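Local coordinates for hemopexin fold protein CP4 (Vigna unguiculata, PDB 3OYO) that folds as a four-bladed haemopexin propeller holding calcium in its central channel and is of uncertain function, possibly one of several that plant haemopexins have, at residues A173-H178 with Y184-Q189; A1-A6 with R210-G215. All coordinates share one frame; numbering follows the deposited sequence.

Interaction 1 (A173-H178 with Y184-Q189)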
ATOM      1  N   ALA A 173      -4.189  -4.435   2.218  1.00  9.44           N
ATOM      2  CA  ALA A 173      -2.936  -3.795   1.883  1.00  8.84           C
ATOM      3  C   ALA A 173      -2.479  -4.335   0.559  1.00  9.34           C
ATOM      4  O   ALA A 173      -2.957  -5.404   0.136  1.00  9.49           O
ATOM      5  CB  ALA A 173      -1.842  -4.025   2.973  1.00 10.80           C
ATOM      6  N   CYS A 174      -1.568  -3.607  -0.093  1.00 10.88           N
ATOM      7  CA  CYS A 174      -1.013  -4.047  -1.378  1.00 11.76           C
ATOM      8  C   CYS A 174       0.136  -3.155  -1.731  1.00 11.04           C
ATOM      9  O   CYS A 174       0.265  -2.088  -1.150  1.00  7.63           O
ATOM     10  CB  CYS A 174      -2.070  -4.001  -2.493  1.00 11.51           C
ATOM     11  SG  CYS A 174      -3.085  -2.529  -2.602  1.00 11.17           S
ATOM     12  N   PHE A 175       0.996  -3.596  -2.631  1.00  9.53           N
ATOM     13  CA  PHE A 175       2.094  -2.779  -3.137  1.00  9.31           C
ATOM     14  C   PHE A 175       2.524  -3.220  -4.538  1.00  9.71           C
ATOM     15  O   PHE A 175       2.306  -4.371  -4.940  1.00  8.43           O
ATOM     16  CB  PHE A 175       3.302  -2.783  -2.184  1.00 10.17           C
ATOM     17  CG  PHE A 175       4.063  -4.102  -2.136  1.00  8.87           C
ATOM     18  CD1 PHE A 175       3.546  -5.203  -1.472  1.00  8.15           C
ATOM     19  CD2 PHE A 175       5.323  -4.212  -2.757  1.00  8.83           C
ATOM     20  CE1 PHE A 175       4.266  -6.364  -1.427  1.00  8.99           C
ATOM     21  CE2 PHE A 175       6.040  -5.353  -2.731  1.00  7.61           C
ATOM     22  CZ  PHE A 175       5.522  -6.453  -2.090  1.00  8.98           C
ATOM     23  N   ALA A 176       3.128  -2.288  -5.278  1.00 11.14           N
ATOM     24  CA  ALA A 176       3.625  -2.593  -6.611  1.00 12.26           C
ATOM     25  C   ALA A 176       4.999  -3.234  -6.497  1.00 12.57           C
ATOM     26  O   ALA A 176       5.880  -2.693  -5.833  1.00 13.27           O
ATOM     27  CB  ALA A 176       3.718  -1.327  -7.439  1.00 11.61           C
ATOM     28  N   SER A 177       5.177  -4.385  -7.128  1.00 11.94           N
ATOM     29  CA  SER A 177       6.456  -5.088  -7.060  1.00 12.65           C
ATOM     30  C   SER A 177       7.510  -4.345  -7.917  1.00 12.24           C
ATOM     31  O   SER A 177       7.153  -3.631  -8.873  1.00 11.51           O
ATOM     32  CB  SER A 177       6.291  -6.538  -7.539  1.00 13.95           C
ATOM     33  OG  SER A 177       7.528  -7.262  -7.492  1.00 15.12           O
ATOM     34  N   HIS A 178       8.788  -4.502  -7.565  1.00 10.40           N
ATOM     35  CA  HIS A 178       9.883  -3.968  -8.397  1.00 11.26           C
ATOM     36  C   HIS A 178       9.942  -4.726  -9.711  1.00 12.42           C
ATOM     37  O   HIS A 178      10.558  -4.285 -10.692  1.00 11.73           O
ATOM     38  CB  HIS A 178      11.227  -4.124  -7.698  1.00 13.40           C
ATOM     39  CG  HIS A 178      11.437  -3.157  -6.582  1.00 14.74           C
ATOM     40  ND1 HIS A 178      11.090  -3.441  -5.281  1.00 14.82           N
ATOM     41  CD2 HIS A 178      11.959  -1.911  -6.573  1.00 13.70           C
ATOM     42  CE1 HIS A 178      11.369  -2.405  -4.518  1.00 14.96           C
ATOM     43  NE2 HIS A 178      11.923  -1.471  -5.272  1.00 16.59           N
ATOM     44  N   TYR A 184       1.163  -7.258  -5.118  1.00 11.01           N
ATOM     45  CA  TYR A 184       0.735  -8.205  -4.109  1.00 10.07           C
ATOM     46  C   TYR A 184      -0.429  -7.581  -3.386  1.00  9.93           C
ATOM     47  O   TYR A 184      -0.368  -6.385  -3.047  1.00  9.49           O
ATOM     48  CB  TYR A 184       1.893  -8.472  -3.126  1.00 10.11           C
ATOM     49  CG  TYR A 184       3.040  -9.225  -3.755  1.00 10.72           C
ATOM     50  CD1 TYR A 184       2.970 -10.612  -3.934  1.00  8.92           C
ATOM     51  CD2 TYR A 184       4.193  -8.552  -4.196  1.00 10.61           C
ATOM     52  CE1 TYR A 184       4.056 -11.307  -4.498  1.00 10.36           C
ATOM     53  CE2 TYR A 184       5.268  -9.253  -4.760  1.00 11.10           C
ATOM     54  CZ  TYR A 184       5.180 -10.624  -4.901  1.00 10.21           C
ATOM     55  OH  TYR A 184       6.223 -11.307  -5.492  1.00 12.44           O
ATOM     56  N   LEU A 185      -1.472  -8.378  -3.151  1.00  9.95           N
ATOM     57  CA  LEU A 185      -2.681  -7.929  -2.444  1.00 10.07           C
ATOM     58  C   LEU A 185      -2.773  -8.689  -1.132  1.00 10.47           C
ATOM     59  O   LEU A 185      -2.468  -9.886  -1.100  1.00  9.21           O
ATOM     60  CB  LEU A 185      -3.958  -8.182  -3.280  1.00 11.24           C
ATOM     61  CG  LEU A 185      -3.999  -7.828  -4.778  1.00 12.47           C
ATOM     62  CD1 LEU A 185      -5.438  -8.020  -5.315  1.00 11.85           C
ATOM     63  CD2 LEU A 185      -3.458  -6.405  -5.053  1.00 12.63           C
ATOM     64  N   PHE A 186      -3.186  -8.020  -0.062  1.00  9.34           N
ATOM     65  CA  PHE A 186      -3.223  -8.670   1.273  1.00  9.51           C
ATOM     66  C   PHE A 186      -4.636  -8.468   1.838  1.00  9.14           C
ATOM     67  O   PHE A 186      -5.218  -7.385   1.700  1.00  9.45           O
ATOM     68  CB  PHE A 186      -2.174  -8.060   2.221  1.00  9.85           C
ATOM     69  CG  PHE A 186      -0.751  -8.243   1.770  1.00 10.91           C
ATOM     70  CD1 PHE A 186      -0.011  -9.378   2.152  1.00  9.35           C
ATOM     71  CD2 PHE A 186      -0.137  -7.288   0.964  1.00  9.67           C
ATOM     72  CE1 PHE A 186       1.312  -9.531   1.739  1.00  9.43           C
ATOM     73  CE2 PHE A 186       1.180  -7.439   0.550  1.00 10.24           C
ATOM     74  CZ  PHE A 186       1.911  -8.563   0.942  1.00 11.22           C
ATOM     75  N   LYS A 187      -5.220  -9.535   2.387  1.00  8.07           N
ATOM     76  CA  LYS A 187      -6.560  -9.480   2.977  1.00  8.57           C
ATOM     77  C   LYS A 187      -6.583 -10.397   4.203  1.00  8.84           C
ATOM     78  O   LYS A 187      -6.267 -11.584   4.103  1.00  8.55           O
ATOM     79  CB  LYS A 187      -7.606  -9.933   1.964  1.00 12.99           C
ATOM     80  CG  LYS A 187      -8.836  -9.111   1.952  1.00 15.75           C
ATOM     81  CD  LYS A 187      -9.661  -9.223   3.222  1.00 17.17           C
ATOM     82  CE  LYS A 187     -10.958  -8.397   3.190  1.00 18.62           C
ATOM     83  NZ  LYS A 187     -11.763  -8.593   1.938  1.00 18.17           N
ATOM     84  N   GLY A 188      -6.890  -9.841   5.363  1.00 12.22           N
ATOM     85  CA  GLY A 188      -6.828 -10.596   6.635  1.00 12.86           C
ATOM     86  C   GLY A 188      -5.471 -11.237   6.868  1.00 13.26           C
ATOM     87  O   GLY A 188      -4.480 -10.530   7.088  1.00 13.16           O
ATOM     88  N   GLN A 189      -5.433 -12.570   6.787  1.00 14.03           N
ATOM     89  CA  GLN A 189      -4.246 -13.385   6.989  1.00 15.13           C
ATOM     90  C   GLN A 189      -3.656 -13.883   5.661  1.00 15.09           C
ATOM     91  O   GLN A 189      -2.576 -14.472   5.650  1.00 15.53           O
ATOM     92  CB  GLN A 189      -4.608 -14.638   7.792  1.00 22.44           C
ATOM     93  CG  GLN A 189      -5.146 -14.397   9.172  1.00 25.47           C
ATOM     94  CD  GLN A 189      -5.452 -15.712   9.925  1.00 30.79           C
ATOM     95  OE1 GLN A 189      -5.916 -15.687  11.061  1.00 32.12           O
ATOM     96  NE2 GLN A 189      -5.183 -16.854   9.286  1.00 32.57           N
TER
HETATM   97  O   HOH W   1       6.844  -9.694  -7.983  1.00 12.17           O

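Interaction 2 (A1-A6 with R210-G215). With CA (calcium ion), chain C.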
ATOM      1  N   ALA A   1      -8.081  -7.546  12.875  1.00 32.04           N
ATOM      2  CA  ALA A   1      -6.594  -7.441  12.839  1.00 31.04           C
ATOM      3  C   ALA A   1      -6.027  -7.972  11.524  1.00 29.65           C
ATOM      4  O   ALA A   1      -5.680  -9.158  11.454  1.00 31.44           O
ATOM      5  CB  ALA A   1      -5.993  -8.243  13.988  1.00 28.22           C
ATOM      6  N   PRO A   2      -5.916  -7.126  10.477  1.00 17.17           N
ATOM      7  CA  PRO A   2      -5.290  -7.739   9.304  1.00 16.02           C
ATOM      8  C   PRO A   2      -3.790  -7.834   9.614  1.00 13.57           C
ATOM      9  O   PRO A   2      -3.239  -6.957  10.271  1.00 17.58           O
ATOM     10  CB  PRO A   2      -5.570  -6.727   8.190  1.00 18.72           C
ATOM     11  CG  PRO A   2      -5.509  -5.417   8.882  1.00 19.97           C
ATOM     12  CD  PRO A   2      -6.257  -5.716  10.218  1.00 20.47           C
ATOM     13  N   TYR A   3      -3.160  -8.915   9.214  1.00 11.30           N
ATOM     14  CA  TYR A   3      -1.719  -9.108   9.402  1.00 10.05           C
ATOM     15  C   TYR A   3      -0.906  -7.891   8.932  1.00  9.84           C
ATOM     16  O   TYR A   3      -0.095  -7.335   9.677  1.00  9.23           O
ATOM     17  CB  TYR A   3      -1.302 -10.401   8.707  1.00 12.16           C
ATOM     18  CG  TYR A   3      -1.567 -11.662   9.536  1.00 13.34           C
ATOM     19  CD1 TYR A   3      -2.530 -11.657  10.526  1.00 13.50           C
ATOM     20  CD2 TYR A   3      -0.842 -12.859   9.312  1.00 15.19           C
ATOM     21  CE1 TYR A   3      -2.780 -12.782  11.303  1.00 16.32           C
ATOM     22  CE2 TYR A   3      -1.083 -13.998  10.073  1.00 14.58           C
ATOM     23  CZ  TYR A   3      -2.064 -13.952  11.060  1.00 15.80           C
ATOM     24  OH  TYR A   3      -2.321 -15.028  11.868  1.00 15.32           O
ATOM     25  N   ILE A   4      -1.160  -7.441   7.700  1.00  8.95           N
ATOM     26  CA  ILE A   4      -0.475  -6.275   7.155  1.00  8.00           C
ATOM     27  C   ILE A   4      -1.552  -5.196   6.847  1.00  7.88           C
ATOM     28  O   ILE A   4      -2.549  -5.452   6.178  1.00  6.57           O
ATOM     29  CB  ILE A   4       0.372  -6.667   5.890  1.00 11.83           C
ATOM     30  CG1 ILE A   4       1.463  -7.687   6.285  1.00 11.28           C
ATOM     31  CG2 ILE A   4       1.002  -5.414   5.215  1.00 10.80           C
ATOM     32  CD1 ILE A   4       2.102  -8.447   5.132  1.00 13.23           C
ATOM     33  N   ASN A   5      -1.336  -3.990   7.378  1.00  9.40           N
ATOM     34  CA  ASN A   5      -2.268  -2.945   7.214  1.00  9.03           C
ATOM     35  C   ASN A   5      -1.860  -2.004   6.090  1.00  8.99           C
ATOM     36  O   ASN A   5      -2.699  -1.306   5.534  1.00  8.90           O
ATOM     37  CB  ASN A   5      -2.440  -2.179   8.532  1.00 12.11           C
ATOM     38  CG  ASN A   5      -3.794  -1.473   8.613  1.00 13.69           C
ATOM     39  OD1 ASN A   5      -4.666  -1.748   7.800  1.00 14.02           O
ATOM     40  ND2 ASN A   5      -3.998  -0.627   9.635  1.00 14.69           N
ATOM     41  N   ALA A   6      -0.575  -1.949   5.754  1.00  9.93           N
ATOM     42  CA  ALA A   6      -0.151  -1.050   4.656  1.00  9.55           C
ATOM     43  C   ALA A   6       1.190  -1.499   4.157  1.00  9.59           C
ATOM     44  O   ALA A   6       1.936  -2.145   4.889  1.00 10.35           O
ATOM     45  CB  ALA A   6      -0.094   0.405   5.157  1.00  8.39           C
ATOM     46  N   ARG A 210      -2.888 -17.628  -0.696  1.00 16.98           N
ATOM     47  CA  ARG A 210      -2.056 -18.338   0.288  1.00 16.95           C
ATOM     48  C   ARG A 210      -1.995 -17.574   1.608  1.00 15.76           C
ATOM     49  O   ARG A 210      -2.227 -16.364   1.637  1.00 14.92           O
ATOM     50  CB  ARG A 210      -0.613 -18.457  -0.208  1.00 24.21           C
ATOM     51  CG  ARG A 210      -0.435 -19.449  -1.291  1.00 28.19           C
ATOM     52  CD  ARG A 210       0.912 -19.276  -1.938  1.00 32.21           C
ATOM     53  NE  ARG A 210       0.999 -20.176  -3.085  1.00 36.30           N
ATOM     54  CZ  ARG A 210       1.975 -20.185  -3.988  1.00 37.21           C
ATOM     55  NH1 ARG A 210       2.977 -19.312  -3.900  1.00 39.21           N
ATOM     56  NH2 ARG A 210       1.936 -21.065  -4.994  1.00 37.82           N
ATOM     57  N   PRO A 211      -1.717 -18.285   2.708  1.00 17.37           N
ATOM     58  CA  PRO A 211      -1.562 -17.599   3.975  1.00 16.66           C
ATOM     59  C   PRO A 211      -0.276 -16.791   3.932  1.00 16.07           C
ATOM     60  O   PRO A 211       0.738 -17.249   3.420  1.00 16.53           O
ATOM     61  CB  PRO A 211      -1.480 -18.746   4.985  1.00 14.39           C
ATOM     62  CG  PRO A 211      -2.191 -19.919   4.304  1.00 14.69           C
ATOM     63  CD  PRO A 211      -1.699 -19.756   2.884  1.00 15.81           C
ATOM     64  N   ILE A 212      -0.342 -15.578   4.459  1.00 10.24           N
ATOM     65  CA  ILE A 212       0.806 -14.673   4.474  1.00 10.25           C
ATOM     66  C   ILE A 212       2.061 -15.320   5.101  1.00 10.74           C
ATOM     67  O   ILE A 212       3.201 -15.187   4.604  1.00 10.62           O
ATOM     68  CB  ILE A 212       0.444 -13.359   5.236  1.00  9.29           C
ATOM     69  CG1 ILE A 212      -0.597 -12.562   4.436  1.00  9.71           C
ATOM     70  CG2 ILE A 212       1.683 -12.515   5.473  1.00 10.20           C
ATOM     71  CD1 ILE A 212      -1.276 -11.346   5.241  1.00  9.86           C
ATOM     72  N   LEU A 213       1.852 -15.998   6.212  1.00 12.51           N
ATOM     73  CA  LEU A 213       2.945 -16.615   6.935  1.00 13.41           C
ATOM     74  C   LEU A 213       3.555 -17.784   6.207  1.00 13.80           C
ATOM     75  O   LEU A 213       4.597 -18.251   6.613  1.00 17.60           O
ATOM     76  CB  LEU A 213       2.493 -17.022   8.346  1.00 13.03           C
ATOM     77  CG  LEU A 213       2.070 -15.842   9.253  1.00 11.60           C
ATOM     78  CD1 LEU A 213       1.566 -16.385  10.569  1.00 11.50           C
ATOM     79  CD2 LEU A 213       3.177 -14.877   9.450  1.00 10.54           C
ATOM     80  N   ASP A 214       2.960 -18.209   5.099  1.00 18.16           N
ATOM     81  CA  ASP A 214       3.555 -19.245   4.258  1.00 19.36           C
ATOM     82  C   ASP A 214       4.262 -18.675   3.054  1.00 19.32           C
ATOM     83  O   ASP A 214       5.255 -19.237   2.587  1.00 21.19           O
ATOM     84  CB  ASP A 214       2.483 -20.247   3.782  1.00 21.22           C
ATOM     85  CG  ASP A 214       1.976 -21.099   4.898  1.00 21.10           C
ATOM     86  OD1 ASP A 214       2.772 -21.444   5.784  1.00 25.90           O
ATOM     87  OD2 ASP A 214       0.782 -21.418   4.924  1.00 24.82           O
ATOM     88  N   GLY A 215       3.754 -17.574   2.529  1.00 17.31           N
ATOM     89  CA  GLY A 215       4.399 -16.922   1.403  1.00 16.65           C
ATOM     90  C   GLY A 215       5.564 -16.071   1.847  1.00 16.18           C
ATOM     91  O   GLY A 215       6.493 -15.887   1.095  1.00 15.67           O
TER
HETATM   92 CA    CA C 228      -5.203  -0.950   5.277  1.00 22.80          CA

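Interaction 1 (A173-H178 with Y184-Q189)
Four backbone hydrogen bonds tie A173-A176 to Y184-K187 as antiparallel neighbours, the first two strands of a haemopexin propeller blade. A173 and F186 form one hydrogen-bonded pair, with F186 N 2.6 Å from A173 O; F175 and Y184 form the next, with Y184 N meeting F175 O at 3.1 Å and an N-H...O angle of 161°. Between them stands the non-hydrogen-bonded pair C174 and L185, where C174 CA sends a CH...O contact to Y184 O.

Apolar contacts divide between the two sheet faces. On one, C174 CB meets L185 CD2 at 3.8 Å, small beside branched. On the other, the small A173 lets F186 CB come alongside its own CB at 4.1 Å; the F175 and Y184 rings run side by side, nearly parallel at 25° but slid apart, while F186 CE2 comes to the F175 ring at its edge. F175 reaches both because its CG sits between backbone N and carbonyl carbon (chi1 71°). With an alanine here the F175 ring is gone, which would probably open a gap beside Y184 CD2 and F186 CE2, leaving both rings less supported.

Among polar groups, a water joins S177 OG to Y184 OH.

Around the hairpin, F175 packs on A7 and R9 of strand 6-9, C174 faces S120 and F122 of strand 120-123, and L185 continues onto V192 and I194 of strand 190-195.

Interaction 2 (A1-A6 with R210-G215)
Y3, just ahead of the first blade, lays its side chain against I212 and L213, the first turn of the short helix that ends the fourth blade; the contact thus lies at the closure of the four-bladed haemopexin propeller, where the start of the chain meets its last blade. No hydrogen bond crosses between the two segments, and aliphatic and aromatic carbon does the work.

The side chains of Y3 and L213 cross at about a right angle. L213 brings its CD1 methyl to within 3.6 Å of Y3 CE2, with CG of L213 close behind, so a branched residue suits the place by bringing both CG and CD1 to CE2, at a slant to the ring. I212 works nearer the backbone: its CG1 branch, anti to the carbonyl carbon (chi1 -68°), carries CD1 to 3.6 Å from Y3 CB. The other branch of I212 serves a second partner, since its CG2 methyl meets I4 CD1 at 4.1 Å, the two isoleucines crossing obliquely. Beta-branching therefore lets one residue touch both Y3 and I4, while I4 and I212 also both reach F186.

P211 occupies the N-cap position; its carbonyl O accepts from both D214 N and G215 N, closing the turn that presents I212 and L213. Next to I4 comes N5, an asparagine suited to its place because its amide oxygen adds a second ligand: the backbone oxygens of D63, D119 and D172 complete the site, and N5 binds calcium through its own backbone O at 2.5 Å and its OD1 at 2.7 Å.

Overall arrangement
The centres of the two interactions lie about 9 Å apart, and both reach the sheet of the fourth blade. Interaction 1 pairs its first two strands, 173-176 and 182-187, counted outward from the propeller axis; interaction 2 brings the N-terminal segment against the end of its fourth strand, 205-211, and the following helix 212-215. Along the chain, 173-189 falls between the two halves of interaction 2, which have 203 residues between them. They also touch directly: G188 O probably accepts a hydrogen bond from Y3 N, and Q189 O one from I212 N. The turn after strand 182-187 thus ties the N-terminal segment, which runs on into the first blade, to the last blade.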